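Local coordinates for protein hydrolase (Bacteroides thetaiotaomicron, PDB 2OBB) that probably acts as a magnesium-dependent hydrolase of the haloacid dehalogenase type, although its substrate and biological role are not established, at residues A[34-38]-A[39-43]; A[56-59]-A[60-64]; A[107-110]-A[111-114]. All blocks are in the same frame, centred on the assembly; numbering follows the deposited sequence.

How the contacts relate
Contact 1 lies where helix 29-38 turns into strand 42-45, and it touches both of the others. Towards contact 3, about 12 Å away between centres, E39 OE2 lies 2.5 Å from Y110 OH, a probable hydrogen bond, while L35 and L36 pack on Y110 and I113. Towards contact 2, about 17 Å away between centres, K34 NZ probably bonds to R64 O at 3.1 Å. Contacts 2 and 3 do not meet, being about 14 Å apart at their nearest atoms. They approach the magnesium site of D9, D11 and D97 from different helices: the side chains of A57 and I109 each lie about 11 Å from the metal.

Contact 1: A[34-38]-A[39-43]; sequences KLLQQ and EKHRL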
ATOM      1  N   LYS A  34      -3.281  12.931 -13.804  1.00 61.55           N
ATOM      2  CA  LYS A  34      -4.097  13.163 -15.006  1.00 62.10           C
ATOM      3  C   LYS A  34      -3.433  12.554 -16.223  1.00 62.18           C
ATOM      4  O   LYS A  34      -4.094  11.929 -17.049  1.00 62.86           O
ATOM      5  CB  LYS A  34      -4.388  14.632 -15.219  1.00 61.92           C
ATOM      6  CG  LYS A  34      -5.558  15.111 -14.355  1.00 63.30           C
ATOM      7  CD  LYS A  34      -5.325  16.502 -13.817  1.00 66.19           C
ATOM      8  CE  LYS A  34      -5.576  17.599 -14.827  1.00 68.20           C
ATOM      9  NZ  LYS A  34      -5.204  18.952 -14.251  1.00 71.12           N
ATOM     10  N   LEU A  35      -2.124  12.720 -16.332  1.00 61.94           N
ATOM     11  CA  LEU A  35      -1.407  12.075 -17.419  1.00 62.44           C
ATOM     12  C   LEU A  35      -1.666  10.572 -17.387  1.00 61.98           C
ATOM     13  O   LEU A  35      -1.878   9.990 -18.426  1.00 62.50           O
ATOM     14  CB  LEU A  35       0.088  12.394 -17.388  1.00 62.35           C
ATOM     15  CG  LEU A  35       0.970  11.871 -18.518  1.00 65.09           C
ATOM     16  CD1 LEU A  35       0.358  12.114 -19.914  1.00 65.62           C
ATOM     17  CD2 LEU A  35       2.312  12.574 -18.400  1.00 66.98           C
ATOM     18  N   LEU A  36      -1.666   9.953 -16.202  1.00 61.82           N
ATOM     19  CA  LEU A  36      -1.923   8.493 -16.084  1.00 61.54           C
ATOM     20  C   LEU A  36      -3.324   8.059 -16.569  1.00 61.59           C
ATOM     21  O   LEU A  36      -3.468   7.055 -17.256  1.00 60.30           O
ATOM     22  CB  LEU A  36      -1.660   7.995 -14.646  1.00 60.95           C
ATOM     23  CG  LEU A  36      -0.178   7.964 -14.211  1.00 60.14           C
ATOM     24  CD1 LEU A  36      -0.032   7.726 -12.715  1.00 56.63           C
ATOM     25  CD2 LEU A  36       0.663   6.945 -15.015  1.00 60.60           C
ATOM     26  N   GLN A  37      -4.340   8.828 -16.181  1.00 62.02           N
ATOM     27  CA  GLN A  37      -5.693   8.712 -16.730  1.00 63.05           C
ATOM     28  C   GLN A  37      -5.762   8.827 -18.249  1.00 63.38           C
ATOM     29  O   GLN A  37      -6.477   8.047 -18.882  1.00 63.47           O
ATOM     30  CB  GLN A  37      -6.605   9.781 -16.152  1.00 62.46           C
ATOM     31  CG  GLN A  37      -6.864   9.619 -14.731  1.00 61.60           C
ATOM     32  CD  GLN A  37      -7.865  10.638 -14.251  1.00 64.42           C
ATOM     33  OE1 GLN A  37      -7.893  11.763 -14.755  1.00 64.11           O
ATOM     34  NE2 GLN A  37      -8.709  10.248 -13.277  1.00 62.61           N
ATOM     35  N   GLN A  38      -5.036   9.796 -18.816  0.50 63.71           N
ATOM     36  CA  GLN A  38      -4.934   9.947 -20.271  0.50 64.31           C
ATOM     37  C   GLN A  38      -4.446   8.642 -20.876  0.50 64.74           C
ATOM     38  O   GLN A  38      -4.861   8.264 -21.969  0.50 64.82           O
ATOM     39  CB  GLN A  38      -3.954  11.063 -20.665  0.50 64.31           C
ATOM     40  CG  GLN A  38      -4.229  11.688 -22.033  0.50 64.81           C
ATOM     41  CD  GLN A  38      -3.019  11.694 -22.984  0.50 65.16           C
ATOM     42  OE1 GLN A  38      -3.193  11.794 -24.200  0.50 65.56           O
ATOM     43  NE2 GLN A  38      -1.808  11.586 -22.440  0.50 64.65           N
ATOM     44  N   GLU A  39      -3.565   7.959 -20.155  1.00 65.03           N
ATOM     45  CA  GLU A  39      -2.992   6.696 -20.636  1.00 66.32           C
ATOM     46  C   GLU A  39      -3.910   5.509 -20.333  1.00 65.53           C
ATOM     47  O   GLU A  39      -3.519   4.368 -20.532  1.00 65.68           O
ATOM     48  CB  GLU A  39      -1.603   6.456 -20.036  1.00 67.18           C
ATOM     49  CG  GLU A  39      -0.770   7.734 -19.902  1.00 71.89           C
ATOM     50  CD  GLU A  39       0.574   7.672 -20.613  1.00 77.85           C
ATOM     51  OE1 GLU A  39       0.790   6.750 -21.452  1.00 80.53           O
ATOM     52  OE2 GLU A  39       1.401   8.576 -20.353  1.00 78.44           O
ATOM     53  N   LYS A  40      -5.113   5.810 -19.833  1.00 64.99           N
ATOM     54  CA  LYS A  40      -6.209   4.846 -19.614  1.00 64.56           C
ATOM     55  C   LYS A  40      -6.160   4.073 -18.293  1.00 63.50           C
ATOM     56  O   LYS A  40      -6.883   3.087 -18.133  1.00 63.31           O
ATOM     57  CB  LYS A  40      -6.354   3.860 -20.789  1.00 64.45           C
ATOM     58  CG  LYS A  40      -6.512   4.498 -22.160  1.00 67.39           C
ATOM     59  CD  LYS A  40      -7.552   5.621 -22.223  1.00 70.16           C
ATOM     60  CE  LYS A  40      -7.624   6.138 -23.675  1.00 73.13           C
ATOM     61  NZ  LYS A  40      -8.249   7.485 -23.775  1.00 74.58           N
ATOM     62  N   HIS A  41      -5.313   4.505 -17.361  1.00 61.91           N
ATOM     63  CA  HIS A  41      -5.272   3.879 -16.034  1.00 61.08           C
ATOM     64  C   HIS A  41      -6.490   4.390 -15.280  1.00 60.80           C
ATOM     65  O   HIS A  41      -6.985   5.480 -15.579  1.00 60.41           O
ATOM     66  CB  HIS A  41      -3.963   4.196 -15.286  1.00 59.99           C
ATOM     67  CG  HIS A  41      -2.745   3.645 -15.958  1.00 60.94           C
ATOM     68  ND1 HIS A  41      -2.504   2.293 -16.069  1.00 61.14           N
ATOM     69  CD2 HIS A  41      -1.725   4.260 -16.603  1.00 59.73           C
ATOM     70  CE1 HIS A  41      -1.383   2.097 -16.743  1.00 61.91           C
ATOM     71  NE2 HIS A  41      -0.894   3.277 -17.082  1.00 60.88           N
ATOM     72  N   ARG A  42      -6.977   3.597 -14.331  1.00 60.58           N
ATOM     73  CA  ARG A  42      -8.039   4.039 -13.448  1.00 60.79           C
ATOM     74  C   ARG A  42      -7.390   4.473 -12.146  1.00 61.09           C
ATOM     75  O   ARG A  42      -6.508   3.779 -11.676  1.00 61.22           O
ATOM     76  CB  ARG A  42      -9.012   2.907 -13.150  1.00 60.64           C
ATOM     77  CG  ARG A  42      -9.920   2.536 -14.283  1.00 60.54           C
ATOM     78  CD  ARG A  42     -10.741   1.329 -13.889  1.00 59.45           C
ATOM     79  NE  ARG A  42     -11.781   1.072 -14.882  1.00 58.46           N
ATOM     80  CZ  ARG A  42     -12.660   0.083 -14.814  1.00 55.00           C
ATOM     81  NH1 ARG A  42     -12.668  -0.753 -13.786  1.00 55.42           N
ATOM     82  NH2 ARG A  42     -13.546  -0.051 -15.766  1.00 54.49           N
ATOM     83  N   LEU A  43      -7.819   5.609 -11.596  1.00 60.56           N
ATOM     84  CA  LEU A  43      -7.359   6.081 -10.302  1.00 60.44           C
ATOM     85  C   LEU A  43      -8.440   5.905  -9.269  1.00 60.62           C
ATOM     86  O   LEU A  43      -9.566   6.345  -9.454  1.00 61.42           O
ATOM     87  CB  LEU A  43      -6.953   7.563 -10.369  1.00 59.93           C
ATOM     88  CG  LEU A  43      -5.974   7.926 -11.506  1.00 59.77           C
ATOM     89  CD1 LEU A  43      -5.570   9.397 -11.378  1.00 60.26           C
ATOM     90  CD2 LEU A  43      -4.753   7.030 -11.560  1.00 56.02           C
TER
HETATM   91  O   HOH W   1      -9.817   7.345 -13.280  1.00 26.88           O
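Q37 lays its CG against L43, 3.6 Å from the CD1 methyl, and the two side chains meet at about a right angle. With the chain extended beyond CG (chi2 -175°), the amide is carried past the leucine, Q37 NE2 3.8 Å from L43 CD1. Glutamine suits this margin: its CG methylene packs on a buried leucine, while NE2 donates to E67 O and, weakly, to a water that also accepts from L43 N. Shortening Q37 to an alanine would probably uncover one flank of L43 and leave E67 O without the side-chain N-H and the water held by L43 N but not by Q37. On the backbone, L36 O accepts H41 N at 3.1 Å in a fairly straight bond and E39 N in a weak one, and E39 N also reaches L35 O. K40 N approaches Q37 O from above the carbonyl plane at 2.8 Å. The 41-to-36 and 40-to-37 bonds make a Schellman motif, with K40 as the C-prime residue at positive phi (85°); it ends helix 29-38 and turns the chain into strand 42-45 of a beta-alpha-beta crossover. K40 is exposed, and its chain passes Q38 O, with K40 CD 3.8 Å from it. H41 CD2 lies 3.9 Å from L36 CD2, with L36 O near the ring plane, and M4 N binds H41 ND1 and fixes the ring's rotation. E39 sets OE2 3.7 Å from L35 CD1, and the hydroxyl of Y110 engages that oxygen. Farther out, L43 rests on I6, L66 and F68.

Contact 2: A[56-59]-A[60-64]; sequences EAIE and WCRAR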
ATOM      1  N   GLU A  56     -13.891  16.639   1.441  1.00 64.09           N
ATOM      2  CA  GLU A  56     -12.916  17.714   1.295  1.00 64.13           C
ATOM      3  C   GLU A  56     -11.726  17.314   0.393  1.00 63.90           C
ATOM      4  O   GLU A  56     -11.306  18.107  -0.466  1.00 63.37           O
ATOM      5  CB  GLU A  56     -12.498  18.254   2.667  1.00 63.65           C
ATOM      6  CG  GLU A  56     -13.579  19.186   3.263  1.00 65.01           C
ATOM      7  CD  GLU A  56     -13.372  19.530   4.736  1.00 65.81           C
ATOM      8  OE1 GLU A  56     -12.260  19.281   5.256  1.00 68.83           O
ATOM      9  OE2 GLU A  56     -14.331  20.052   5.381  1.00 68.09           O
ATOM     10  N   ALA A  57     -11.230  16.081   0.534  1.00 63.67           N
ATOM     11  CA  ALA A  57     -10.152  15.610  -0.356  1.00 63.89           C
ATOM     12  C   ALA A  57     -10.636  15.515  -1.791  1.00 63.98           C
ATOM     13  O   ALA A  57      -9.923  15.906  -2.716  1.00 64.89           O
ATOM     14  CB  ALA A  57      -9.554  14.263   0.109  1.00 63.74           C
ATOM     15  N   ILE A  58     -11.857  15.018  -1.983  1.00 64.00           N
ATOM     16  CA  ILE A  58     -12.402  14.851  -3.335  1.00 63.21           C
ATOM     17  C   ILE A  58     -12.648  16.194  -4.031  1.00 63.13           C
ATOM     18  O   ILE A  58     -12.324  16.362  -5.231  1.00 62.74           O
ATOM     19  CB  ILE A  58     -13.691  14.015  -3.301  1.00 63.48           C
ATOM     20  CG1 ILE A  58     -13.339  12.549  -3.091  1.00 64.37           C
ATOM     21  CG2 ILE A  58     -14.488  14.173  -4.589  1.00 62.21           C
ATOM     22  CD1 ILE A  58     -14.485  11.738  -2.463  1.00 66.33           C
ATOM     23  N   GLU A  59     -13.229  17.151  -3.312  0.50 62.68           N
ATOM     24  CA  GLU A  59     -13.484  18.454  -3.919  0.50 62.83           C
ATOM     25  C   GLU A  59     -12.184  19.192  -4.239  0.50 62.60           C
ATOM     26  O   GLU A  59     -12.079  19.844  -5.277  0.50 63.14           O
ATOM     27  CB  GLU A  59     -14.437  19.321  -3.084  0.50 62.60           C
ATOM     28  CG  GLU A  59     -15.842  19.428  -3.687  0.50 63.31           C
ATOM     29  CD  GLU A  59     -15.919  20.318  -4.937  0.50 64.46           C
ATOM     30  OE1 GLU A  59     -14.987  21.114  -5.194  0.50 64.46           O
ATOM     31  OE2 GLU A  59     -16.932  20.231  -5.664  0.50 65.19           O
ATOM     32  N   TRP A  60     -11.202  19.077  -3.352  1.00 62.42           N
ATOM     33  CA  TRP A  60      -9.904  19.683  -3.595  1.00 61.99           C
ATOM     34  C   TRP A  60      -9.318  19.116  -4.906  1.00 62.93           C
ATOM     35  O   TRP A  60      -8.750  19.856  -5.722  1.00 62.54           O
ATOM     36  CB  TRP A  60      -8.980  19.413  -2.394  1.00 60.77           C
ATOM     37  CG  TRP A  60      -7.634  20.039  -2.507  1.00 59.86           C
ATOM     38  CD1 TRP A  60      -7.224  21.232  -1.968  1.00 58.28           C
ATOM     39  CD2 TRP A  60      -6.512  19.521  -3.249  1.00 57.40           C
ATOM     40  NE1 TRP A  60      -5.907  21.486  -2.326  1.00 59.00           N
ATOM     41  CE2 TRP A  60      -5.447  20.448  -3.104  1.00 58.23           C
ATOM     42  CE3 TRP A  60      -6.318  18.383  -4.030  1.00 58.60           C
ATOM     43  CZ2 TRP A  60      -4.190  20.254  -3.706  1.00 58.49           C
ATOM     44  CZ3 TRP A  60      -5.047  18.174  -4.623  1.00 59.02           C
ATOM     45  CH2 TRP A  60      -4.011  19.121  -4.462  1.00 58.58           C
ATOM     46  N   CYS A  61      -9.485  17.812  -5.122  1.00 63.61           N
ATOM     47  CA  CYS A  61      -9.020  17.212  -6.374  1.00 64.58           C
ATOM     48  C   CYS A  61      -9.854  17.633  -7.569  1.00 65.67           C
ATOM     49  O   CYS A  61      -9.299  17.985  -8.615  1.00 66.30           O
ATOM     50  CB  CYS A  61      -8.962  15.695  -6.285  1.00 64.31           C
ATOM     51  SG  CYS A  61      -7.721  15.132  -5.117  1.00 63.72           S
ATOM     52  N   ARG A  62     -11.180  17.582  -7.420  1.00 66.64           N
ATOM     53  CA  ARG A  62     -12.111  17.984  -8.483  1.00 67.14           C
ATOM     54  C   ARG A  62     -11.799  19.394  -8.996  1.00 66.84           C
ATOM     55  O   ARG A  62     -11.785  19.636 -10.202  1.00 66.73           O
ATOM     56  CB  ARG A  62     -13.545  17.919  -7.962  1.00 66.66           C
ATOM     57  CG  ARG A  62     -14.585  18.428  -8.941  1.00 68.83           C
ATOM     58  CD  ARG A  62     -16.029  18.265  -8.439  1.00 69.05           C
ATOM     59  NE  ARG A  62     -16.342  16.862  -8.130  1.00 72.49           N
ATOM     60  CZ  ARG A  62     -16.606  16.386  -6.907  1.00 74.12           C
ATOM     61  NH1 ARG A  62     -16.869  15.086  -6.769  1.00 73.75           N
ATOM     62  NH2 ARG A  62     -16.629  17.193  -5.827  1.00 72.72           N
ATOM     63  N   ALA A  63     -11.525  20.311  -8.068  1.00 66.62           N
ATOM     64  CA  ALA A  63     -11.229  21.708  -8.411  1.00 66.28           C
ATOM     65  C   ALA A  63      -9.967  21.881  -9.263  1.00 65.71           C
ATOM     66  O   ALA A  63      -9.774  22.914  -9.894  1.00 65.84           O
ATOM     67  CB  ALA A  63     -11.139  22.539  -7.150  1.00 66.30           C
ATOM     68  N   ARG A  64      -9.109  20.867  -9.262  1.00 65.46           N
ATOM     69  CA  ARG A  64      -7.893  20.857 -10.056  1.00 64.87           C
ATOM     70  C   ARG A  64      -8.081  19.942 -11.263  1.00 65.25           C
ATOM     71  O   ARG A  64      -7.130  19.575 -11.962  1.00 65.33           O
ATOM     72  CB  ARG A  64      -6.717  20.430  -9.176  1.00 64.30           C
ATOM     73  CG  ARG A  64      -6.168  21.592  -8.334  1.00 63.79           C
ATOM     74  CD  ARG A  64      -5.586  21.187  -6.987  1.00 60.33           C
ATOM     75  NE  ARG A  64      -5.346  22.368  -6.154  1.00 60.19           N
ATOM     76  CZ  ARG A  64      -6.242  22.898  -5.313  1.00 61.55           C
ATOM     77  NH1 ARG A  64      -7.446  22.345  -5.167  1.00 61.94           N
ATOM     78  NH2 ARG A  64      -5.946  23.987  -4.614  1.00 58.47           N
TER
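W60, C61, R62 and A63 send their backbone N-H groups back to the carbonyl oxygens of E56, A57, I58 and E59 in regular i to i+4 order, the bond from R62 N to I58 O being the shortest at 2.8 Å. These bonds lie toward the C-terminal part of helix 51-62, the crossover between strands 42-45 and 70-71 of a Rossmann-like parallel sheet. On the exposed side R62 leaves the helix extended and bends at chi3 (-58°), which turns its guanidinium back over the preceding turn. There R62 NH2 forms a salt bridge to E59 OE2 at 3.1 Å, approaching from above the carboxylate, with the two planes 61° apart. One N-H grips one oxygen; E59 was modelled in two conformers, and the bridge is described for one of them, so its strength is doubtful. R62 NE also has a weak, long ion pair with E67. Beside it R62 NH1 lies 3.4 Å from I58 CG2, so the branched isoleucine gives the arginine an apolar neighbour. On another flank W60, its CG anti to the backbone N (chi1 -178°), places its indole against I14, V15 and V30. R64 NH1 donates to W60 O at 2.9 Å, a bond lying in the guanidinium plane, and the same nitrogen sits 3.2 Å above the W60 ring plane near its rim. A57, small enough for a buried position, lies beside F10 and R49, its side chain about 6 Å from that of the metal ligand D11. C61 SG lies at the edge of the W60 ring, in its plane, and comes within 3.3 Å of A57 O.

Contact 3: A[107-110]-A[111-114]; sequences GIIY and EMIK
Y110 OH is approached by two groups: K114 NZ, one turn on, makes a weak hydrogen bond to it at 3.3 Å, and E39 OE2, just past the end of helix 29-38, is its stronger partner. The tyrosine and lysine lie side by side, with K114 CB over one face of the ring and K114 CD 3.5 Å from Y110 OH. A bend at chi2 (84°) lets the lysine chain follow the ring to its hydroxyl end, where its charge also has a weak, long ion pair with E39. In the backbone, K114 N bonds to Y110 O at 2.9 Å, nearly along the C=O axis. I109 and I113 face the sheet, while I108 and M112 turn to helix 119-123. I109 CG2 lies 3.9 Å from I113 CD1, whereas I108 CG2 meets M112 CG at 3.8 Å. The selenomethionine M112 bends at chi3 (-55°), bringing its CE to 3.5 Å from I109 CA; a flexible, unbranched chain suits such folding back. M112 and I113 also pack on V100 of the second subunit, and E111 forms a salt bridge with K117. I109 and I113 cover I95 and L93 of strand 93-95, after which comes the metal ligand D97. A helix packed by two isoleucines on the outermost strand of a parallel sheet is consistent with the Rossmann-like core of haloacid dehalogenase-type hydrolases.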
ATOM      1  N   GLY A 107       7.719  12.444 -10.993  1.00 53.75           N
ATOM      2  CA  GLY A 107       8.560  12.084 -12.139  1.00 54.53           C
ATOM      3  C   GLY A 107       8.939  10.606 -12.188  1.00 54.80           C
ATOM      4  O   GLY A 107       8.752   9.946 -13.212  1.00 55.55           O
ATOM      5  N   ILE A 108       9.449  10.078 -11.077  1.00 54.57           N
ATOM      6  CA  ILE A 108       9.905   8.717 -11.038  1.00 54.58           C
ATOM      7  C   ILE A 108       8.723   7.751 -10.973  1.00 54.71           C
ATOM      8  O   ILE A 108       8.757   6.706 -11.606  1.00 54.11           O
ATOM      9  CB  ILE A 108      10.942   8.453  -9.921  1.00 54.99           C
ATOM     10  CG1 ILE A 108      12.305   9.017 -10.320  1.00 56.28           C
ATOM     11  CG2 ILE A 108      11.210   6.944  -9.778  1.00 56.49           C
ATOM     12  CD1 ILE A 108      12.624  10.329  -9.702  1.00 61.16           C
ATOM     13  N   ILE A 109       7.676   8.113 -10.233  1.00 55.09           N
ATOM     14  CA  ILE A 109       6.477   7.301 -10.192  1.00 55.37           C
ATOM     15  C   ILE A 109       6.012   7.059 -11.624  1.00 57.20           C
ATOM     16  O   ILE A 109       5.788   5.913 -12.030  1.00 58.05           O
ATOM     17  CB  ILE A 109       5.331   7.955  -9.323  1.00 55.91           C
ATOM     18  CG1 ILE A 109       5.651   7.860  -7.816  1.00 54.06           C
ATOM     19  CG2 ILE A 109       3.975   7.296  -9.613  1.00 53.68           C
ATOM     20  CD1 ILE A 109       4.647   8.674  -6.890  1.00 54.97           C
ATOM     21  N   TYR A 110       5.913   8.138 -12.401  1.00 58.28           N
ATOM     22  CA  TYR A 110       5.487   8.061 -13.786  1.00 59.08           C
ATOM     23  C   TYR A 110       6.390   7.180 -14.666  1.00 59.87           C
ATOM     24  O   TYR A 110       5.913   6.267 -15.357  1.00 59.93           O
ATOM     25  CB  TYR A 110       5.358   9.461 -14.365  1.00 59.33           C
ATOM     26  CG  TYR A 110       4.904   9.450 -15.796  1.00 60.07           C
ATOM     27  CD1 TYR A 110       3.578   9.150 -16.130  1.00 59.91           C
ATOM     28  CD2 TYR A 110       5.805   9.718 -16.823  1.00 59.64           C
ATOM     29  CE1 TYR A 110       3.159   9.113 -17.471  1.00 61.51           C
ATOM     30  CE2 TYR A 110       5.407   9.698 -18.156  1.00 62.35           C
ATOM     31  CZ  TYR A 110       4.086   9.395 -18.479  1.00 62.26           C
ATOM     32  OH  TYR A 110       3.715   9.399 -19.810  1.00 62.57           O
ATOM     33  N   GLU A 111       7.692   7.442 -14.650  1.00 60.64           N
ATOM     34  CA  GLU A 111       8.630   6.569 -15.372  1.00 62.13           C
ATOM     35  C   GLU A 111       8.463   5.092 -14.988  1.00 63.20           C
ATOM     36  O   GLU A 111       8.494   4.219 -15.847  1.00 64.01           O
ATOM     37  CB  GLU A 111      10.073   7.022 -15.173  1.00 61.34           C
ATOM     38  CG  GLU A 111      11.107   6.081 -15.728  1.00 62.09           C
ATOM     39  CD  GLU A 111      12.538   6.620 -15.603  1.00 63.36           C
ATOM     40  OE1 GLU A 111      12.738   7.649 -14.898  1.00 64.85           O
ATOM     41  OE2 GLU A 111      13.469   6.016 -16.206  1.00 62.10           O
HETATM   42  N   MSE A 112       8.281   4.803 -13.707  1.00 64.13           N
HETATM   43  CA  MSE A 112       8.179   3.405 -13.260  1.00 66.05           C
HETATM   44  C   MSE A 112       6.941   2.694 -13.844  1.00 64.85           C
HETATM   45  O   MSE A 112       7.039   1.572 -14.362  1.00 64.45           O
HETATM   46  CB  MSE A 112       8.167   3.326 -11.733  1.00 65.71           C
HETATM   47  CG  MSE A 112       9.429   3.825 -11.072  1.00 67.67           C
HETATM   48 SE   MSE A 112       9.392   3.584  -9.109  1.00 71.73          SE
HETATM   49  CE  MSE A 112       7.793   4.481  -8.598  1.00 65.27           C
ATOM     50  N   ILE A 113       5.789   3.355 -13.754  1.00 64.41           N
ATOM     51  CA  ILE A 113       4.543   2.848 -14.328  1.00 64.29           C
ATOM     52  C   ILE A 113       4.643   2.709 -15.861  1.00 65.70           C
ATOM     53  O   ILE A 113       4.299   1.655 -16.431  1.00 65.54           O
ATOM     54  CB  ILE A 113       3.366   3.781 -13.971  1.00 63.83           C
ATOM     55  CG1 ILE A 113       3.226   3.870 -12.465  1.00 61.37           C
ATOM     56  CG2 ILE A 113       2.089   3.317 -14.614  1.00 61.52           C
ATOM     57  CD1 ILE A 113       2.160   4.783 -12.009  1.00 62.57           C
ATOM     58  N   LYS A 114       5.126   3.777 -16.503  1.00 66.20           N
ATOM     59  CA  LYS A 114       5.188   3.870 -17.951  1.00 66.87           C
ATOM     60  C   LYS A 114       6.173   2.881 -18.555  1.00 67.12           C
ATOM     61  O   LYS A 114       5.868   2.223 -19.543  1.00 67.32           O
ATOM     62  CB  LYS A 114       5.560   5.301 -18.363  1.00 67.40           C
ATOM     63  CG  LYS A 114       5.457   5.565 -19.851  1.00 68.15           C
ATOM     64  CD  LYS A 114       4.030   5.912 -20.256  1.00 72.44           C
ATOM     65  CE  LYS A 114       3.907   5.966 -21.784  1.00 74.68           C
ATOM     66  NZ  LYS A 114       4.387   7.274 -22.301  1.00 75.23           N
TER